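Local coordinates for GDP-mannose-dependent alpha-(1-6)-phosphatidylinositol monomannoside mannosyltransferase (Corynebacterium glutamicum, PDB 3OKC), which belongs to the GT-B glycosyltransferases, enzymes built from two Rossmann-like domains that face each other across a cleft, at residues 110-115 against 140-145; 116-121 against 145-150. All coordinates share one frame; numbering follows the deposited sequence.

Contact 1: residues 110-115 against 140-145; sequences ASKVIA and EVDVLT
Asp142 reaches across with its carboxylate to the start of strand 112-115, where OD2 takes the backbone N-H of Val113 at 2.7 Å from Val113 N, on the lone pair that faces away from OD1. With chi1 at -50° the carboxylate lies beside its own backbone N, and that N turns to the same residue: Asp142 N donates to Val113 O at 3.0 Å. This bond is bent, 137° at the hydrogen; Val113 O also takes a straighter one from Val143 N. Lys106 of helix 102-108 forms a salt bridge to the same OD2. From there the two strands run as parallel neighbours: Ala115 N donates to Val143 O at 2.9 Å, and Thr145 N to Ala115 O at the same length.

Packing follows on both faces of the sheet. On one, Ile114 and Val143 lie side by side and point the same way, with Ile114 CG2 resting 4.0 Å from Val143 CB and also meeting the methyl of Thr145. Ala115 and Leu144 share the other. Val141 reaches in from just before strand 143-145, its CG2 touching both Val113 CG1 and the Ala115 methyl, 3.9 Å from Ala115 CB; Leu144 CD2 approaches that methyl at about a right angle to the valine, 4.2 Å from Ala115 CB. The carboxylate thus stands in for a strand carbonyl at the entry to the pair, and its charge is probably stabilised by Lys106.

Contact 2: residues 116-121 against 145-150; sequences STHGHE and TYISQY
Ser116 and Thr145 form the last bridge of two parallel strands in the N-terminal Rossmann-like domain of this GT-B fold, and beyond them the two segments part into the loops at the C-terminal ends of the strands. Hydroxyl bonds come first. Ser116 OG and Thr145 OG1 are 2.7 Å apart on the same face of the sheet, and Trp91 NE1 adds a second partner to the serine oxygen. Thr117 grips Thr145 O twice: its N-H comes from above the carbonyl plane at 3.0 Å from Thr117 N to Thr145 O, whereas its hydroxyl lies in that plane, on a lone pair, with OG1 2.6 Å from the same oxygen. A chi1 of 61° sets Thr117 OG1 between its own N and carbonyl carbon, from where it can share the acceptor with the backbone N-H.

Water carries the bonding on where direct pairing ends. One molecule joins Thr117 O to Thr145 OG1. Another donates to Thr117 OG1 and His118 O and accepts from Ile147 N, spanning the gap between the two segments.

The packing is slight: Ile147 CB points toward the opposing loop, and its CG2 branch lies 3.7 Å from Thr117 O and approaches the His118 ring obliquely. That ring is held from outside, with NE2 bonded to Gly93 O and an edge-to-face meeting with Tyr24. The Ile147 side chain is about 8 Å from the bound GDP, which places this loop pair beside the cleft between the domains.

Within residues 116-121, Glu121, at the start of helix 120-124, reaches back to the backbone of His118: its OE1 accepts that N-H, 3.0 Å from His118 N, on the syn side but 30° out of the carboxylate plane.

From the N terminus, the chain passes up strand 112-116 and through residues 116-121 into helices 120-124 and 128-140, then returns along strand 143-146 into helix 149-159. Contact 1 closes this right-handed beta-alpha-beta crossover between neighbouring strands of the seven-stranded parallel sheet; contact 2 closes it again at the C-terminal end of the same strands. Because their segments alternate along the chain, the two closures cross. Thr145 belongs to both, and Leu144 CD1 of contact 1 packs against Thr117 CG2 of contact 2. Contact 1 joins the two strands along most of their length, with helix 102-108 against Val113, whereas contact 2 joins the segments that leave their C-terminal ends, near the bound GDP.

Contact 1: residues 110-115 against 140-145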
# COMPACT_ATOMS: atom_id res chain seq x y z
N ALA A 110 15.58 -11.08 23.54
CA ALA A 110 14.38 -10.32 23.17
C ALA A 110 13.11 -10.95 23.75
O ALA A 110 12.91 -12.16 23.63
CB ALA A 110 14.27 -10.19 21.65
N SER A 111 12.27 -10.12 24.37
CA SER A 111 11.05 -10.62 25.01
C SER A 111 9.84 -10.67 24.08
O SER A 111 8.80 -11.24 24.44
CB SER A 111 10.74 -9.81 26.28
OG SER A 111 10.90 -8.42 26.07
N LYS A 112 9.97 -10.07 22.90
CA LYS A 112 8.91 -10.10 21.89
C LYS A 112 9.47 -10.06 20.47
O LYS A 112 10.33 -9.23 20.16
CB LYS A 112 7.94 -8.93 22.11
CG LYS A 112 6.72 -8.95 21.18
CD LYS A 112 5.85 -7.72 21.34
CE LYS A 112 5.06 -7.77 22.63
NZ LYS A 112 4.40 -6.47 22.90
N VAL A 113 8.98 -10.96 19.63
CA VAL A 113 9.35 -10.98 18.21
C VAL A 113 8.11 -10.71 17.36
O VAL A 113 7.09 -11.40 17.50
CB VAL A 113 10.02 -12.33 17.80
CG1 VAL A 113 10.39 -12.32 16.33
CG2 VAL A 113 11.26 -12.61 18.65
N ILE A 114 8.19 -9.69 16.52
CA ILE A 114 7.12 -9.32 15.60
C ILE A 114 7.62 -9.56 14.17
O ILE A 114 8.78 -9.32 13.86
CB ILE A 114 6.69 -7.82 15.75
CG1 ILE A 114 6.44 -7.44 17.21
CG2 ILE A 114 5.45 -7.50 14.91
CD1 ILE A 114 7.61 -6.73 17.87
N ALA A 115 6.73 -10.06 13.31
CA ALA A 115 7.03 -10.18 11.88
C ALA A 115 5.86 -9.64 11.06
O ALA A 115 4.69 -9.94 11.35
CB ALA A 115 7.34 -11.63 11.51
N GLU A 140 7.92 -19.38 16.10
CA GLU A 140 8.97 -18.58 16.73
C GLU A 140 8.59 -17.11 16.93
O GLU A 140 9.26 -16.38 17.67
CB GLU A 140 10.26 -18.68 15.93
CG GLU A 140 10.90 -20.07 15.98
CD GLU A 140 12.10 -20.20 15.06
OE1 GLU A 140 12.42 -19.23 14.32
OE2 GLU A 140 12.73 -21.28 15.07
N VAL A 141 7.52 -16.68 16.27
CA VAL A 141 7.07 -15.29 16.28
C VAL A 141 5.87 -15.12 17.22
O VAL A 141 4.94 -15.93 17.21
CB VAL A 141 6.74 -14.82 14.83
CG1 VAL A 141 5.86 -13.59 14.84
CG2 VAL A 141 8.01 -14.54 14.05
N ASP A 142 5.92 -14.07 18.03
CA ASP A 142 4.85 -13.76 18.99
C ASP A 142 3.71 -12.96 18.36
O ASP A 142 2.54 -13.16 18.70
CB ASP A 142 5.42 -13.01 20.20
CG ASP A 142 6.64 -13.70 20.80
OD1 ASP A 142 6.51 -14.83 21.32
OD2 ASP A 142 7.74 -13.12 20.75
N VAL A 143 4.05 -12.06 17.44
CA VAL A 143 3.06 -11.22 16.76
C VAL A 143 3.28 -11.27 15.24
O VAL A 143 4.37 -10.97 14.75
CB VAL A 143 3.10 -9.73 17.25
CG1 VAL A 143 2.05 -8.89 16.53
CG2 VAL A 143 2.90 -9.64 18.76
N LEU A 144 2.24 -11.66 14.52
CA LEU A 144 2.26 -11.69 13.06
C LEU A 144 1.28 -10.63 12.55
O LEU A 144 0.08 -10.72 12.79
CB LEU A 144 1.87 -13.09 12.56
CG LEU A 144 2.20 -13.65 11.16
CD1 LEU A 144 1.25 -13.12 10.08
CD2 LEU A 144 3.67 -13.45 10.76
N THR A 145 1.81 -9.61 11.88
CA THR A 145 0.97 -8.55 11.33
C THR A 145 0.57 -8.83 9.87
O THR A 145 1.30 -9.50 9.13
CB THR A 145 1.59 -7.12 11.47
OG1 THR A 145 2.54 -6.87 10.43
CG2 THR A 145 2.26 -6.92 12.84

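Contact 2: residues 116-121 against 145-150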
# COMPACT_ATOMS: atom_id res chain seq x y z
N SER A 116 6.18 -8.84 10.04
CA SER A 116 5.15 -8.26 9.17
C SER A 116 5.05 -8.98 7.83
O SER A 116 6.05 -9.18 7.14
CB SER A 116 5.37 -6.76 8.97
OG SER A 116 5.11 -6.04 10.17
N THR A 117 3.83 -9.37 7.47
CA THR A 117 3.55 -9.91 6.15
C THR A 117 2.99 -8.82 5.25
O THR A 117 2.49 -7.80 5.73
CB THR A 117 2.52 -11.05 6.20
OG1 THR A 117 1.28 -10.56 6.73
CG2 THR A 117 3.03 -12.23 7.02
N HIS A 118 3.11 -9.04 3.95
CA HIS A 118 2.55 -8.14 2.96
C HIS A 118 1.82 -8.98 1.91
O HIS A 118 0.85 -9.68 2.25
CB HIS A 118 3.65 -7.26 2.36
CG HIS A 118 4.50 -6.60 3.40
ND1 HIS A 118 4.24 -5.33 3.88
CD2 HIS A 118 5.58 -7.04 4.09
CE1 HIS A 118 5.13 -5.02 4.81
NE2 HIS A 118 5.95 -6.05 4.95
N GLY A 119 2.28 -8.95 0.66
CA GLY A 119 1.64 -9.72 -0.40
C GLY A 119 2.22 -11.10 -0.64
O GLY A 119 1.49 -12.04 -0.96
N HIS A 120 3.54 -11.23 -0.48
CA HIS A 120 4.27 -12.43 -0.90
C HIS A 120 3.89 -13.72 -0.16
O HIS A 120 3.90 -14.79 -0.75
CB HIS A 120 5.78 -12.20 -0.82
CG HIS A 120 6.29 -11.17 -1.78
ND1 HIS A 120 7.35 -10.34 -1.49
CD2 HIS A 120 5.87 -10.83 -3.02
CE1 HIS A 120 7.57 -9.53 -2.52
NE2 HIS A 120 6.68 -9.81 -3.46
N GLU A 121 3.55 -13.60 1.12
CA GLU A 121 3.23 -14.77 1.95
C GLU A 121 1.95 -15.50 1.51
O GLU A 121 1.73 -16.64 1.90
CB GLU A 121 3.15 -14.39 3.43
CG GLU A 121 4.50 -14.02 4.07
CD GLU A 121 4.93 -12.57 3.82
OE1 GLU A 121 4.09 -11.76 3.35
OE2 GLU A 121 6.10 -12.25 4.11
N THR A 145 1.81 -9.61 11.88
CA THR A 145 0.97 -8.55 11.33
C THR A 145 0.57 -8.83 9.87
O THR A 145 1.30 -9.50 9.13
CB THR A 145 1.59 -7.12 11.47
OG1 THR A 145 2.54 -6.87 10.43
CG2 THR A 145 2.26 -6.92 12.84
N TYR A 146 -0.60 -8.33 9.47
CA TYR A 146 -1.13 -8.54 8.13
C TYR A 146 -1.78 -7.26 7.62
O TYR A 146 -2.28 -6.45 8.40
CB TYR A 146 -2.14 -9.71 8.12
CG TYR A 146 -3.33 -9.51 9.03
CD1 TYR A 146 -4.50 -8.90 8.56
CD2 TYR A 146 -3.30 -9.94 10.36
CE1 TYR A 146 -5.61 -8.72 9.39
CE2 TYR A 146 -4.39 -9.77 11.20
CZ TYR A 146 -5.54 -9.16 10.71
OH TYR A 146 -6.63 -8.99 11.55
N ILE A 147 -1.77 -7.09 6.29
CA ILE A 147 -2.28 -5.86 5.68
C ILE A 147 -3.80 -5.85 5.49
O ILE A 147 -4.43 -4.79 5.56
CB ILE A 147 -1.54 -5.49 4.34
CG1 ILE A 147 -1.86 -6.48 3.22
CG2 ILE A 147 -0.02 -5.35 4.59
CD1 ILE A 147 -1.44 -6.03 1.84
N SER A 148 -4.40 -7.02 5.26
CA SER A 148 -5.85 -7.13 5.10
C SER A 148 -6.43 -8.45 5.62
O SER A 148 -5.71 -9.44 5.74
CB SER A 148 -6.26 -6.92 3.64
OG SER A 148 -5.73 -7.94 2.81
N GLN A 149 -7.73 -8.45 5.91
CA GLN A 149 -8.45 -9.68 6.27
C GLN A 149 -8.36 -10.74 5.17
O GLN A 149 -8.45 -11.94 5.45
CB GLN A 149 -9.92 -9.38 6.59
CG GLN A 149 -10.18 -8.59 7.88
CD GLN A 149 -9.71 -9.29 9.16
OE1 GLN A 149 -9.23 -8.64 10.09
NE2 GLN A 149 -9.84 -10.62 9.20
N TYR A 150 -8.21 -10.29 3.92
CA TYR A 150 -8.05 -11.20 2.79
C TYR A 150 -6.74 -11.98 2.83
O TYR A 150 -6.73 -13.19 2.64
CB TYR A 150 -8.15 -10.45 1.46
CG TYR A 150 -7.89 -11.34 0.27
CD1 TYR A 150 -8.90 -12.14 -0.25
CD2 TYR A 150 -6.62 -11.41 -0.31
CE1 TYR A 150 -8.66 -12.98 -1.33
CE2 TYR A 150 -6.37 -12.25 -1.39
CZ TYR A 150 -7.40 -13.03 -1.89
OH TYR A 150 -7.17 -13.86 -2.96
O HOH W 1 1.65 -6.33 8.04
O HOH W 2 -0.37 -9.37 4.63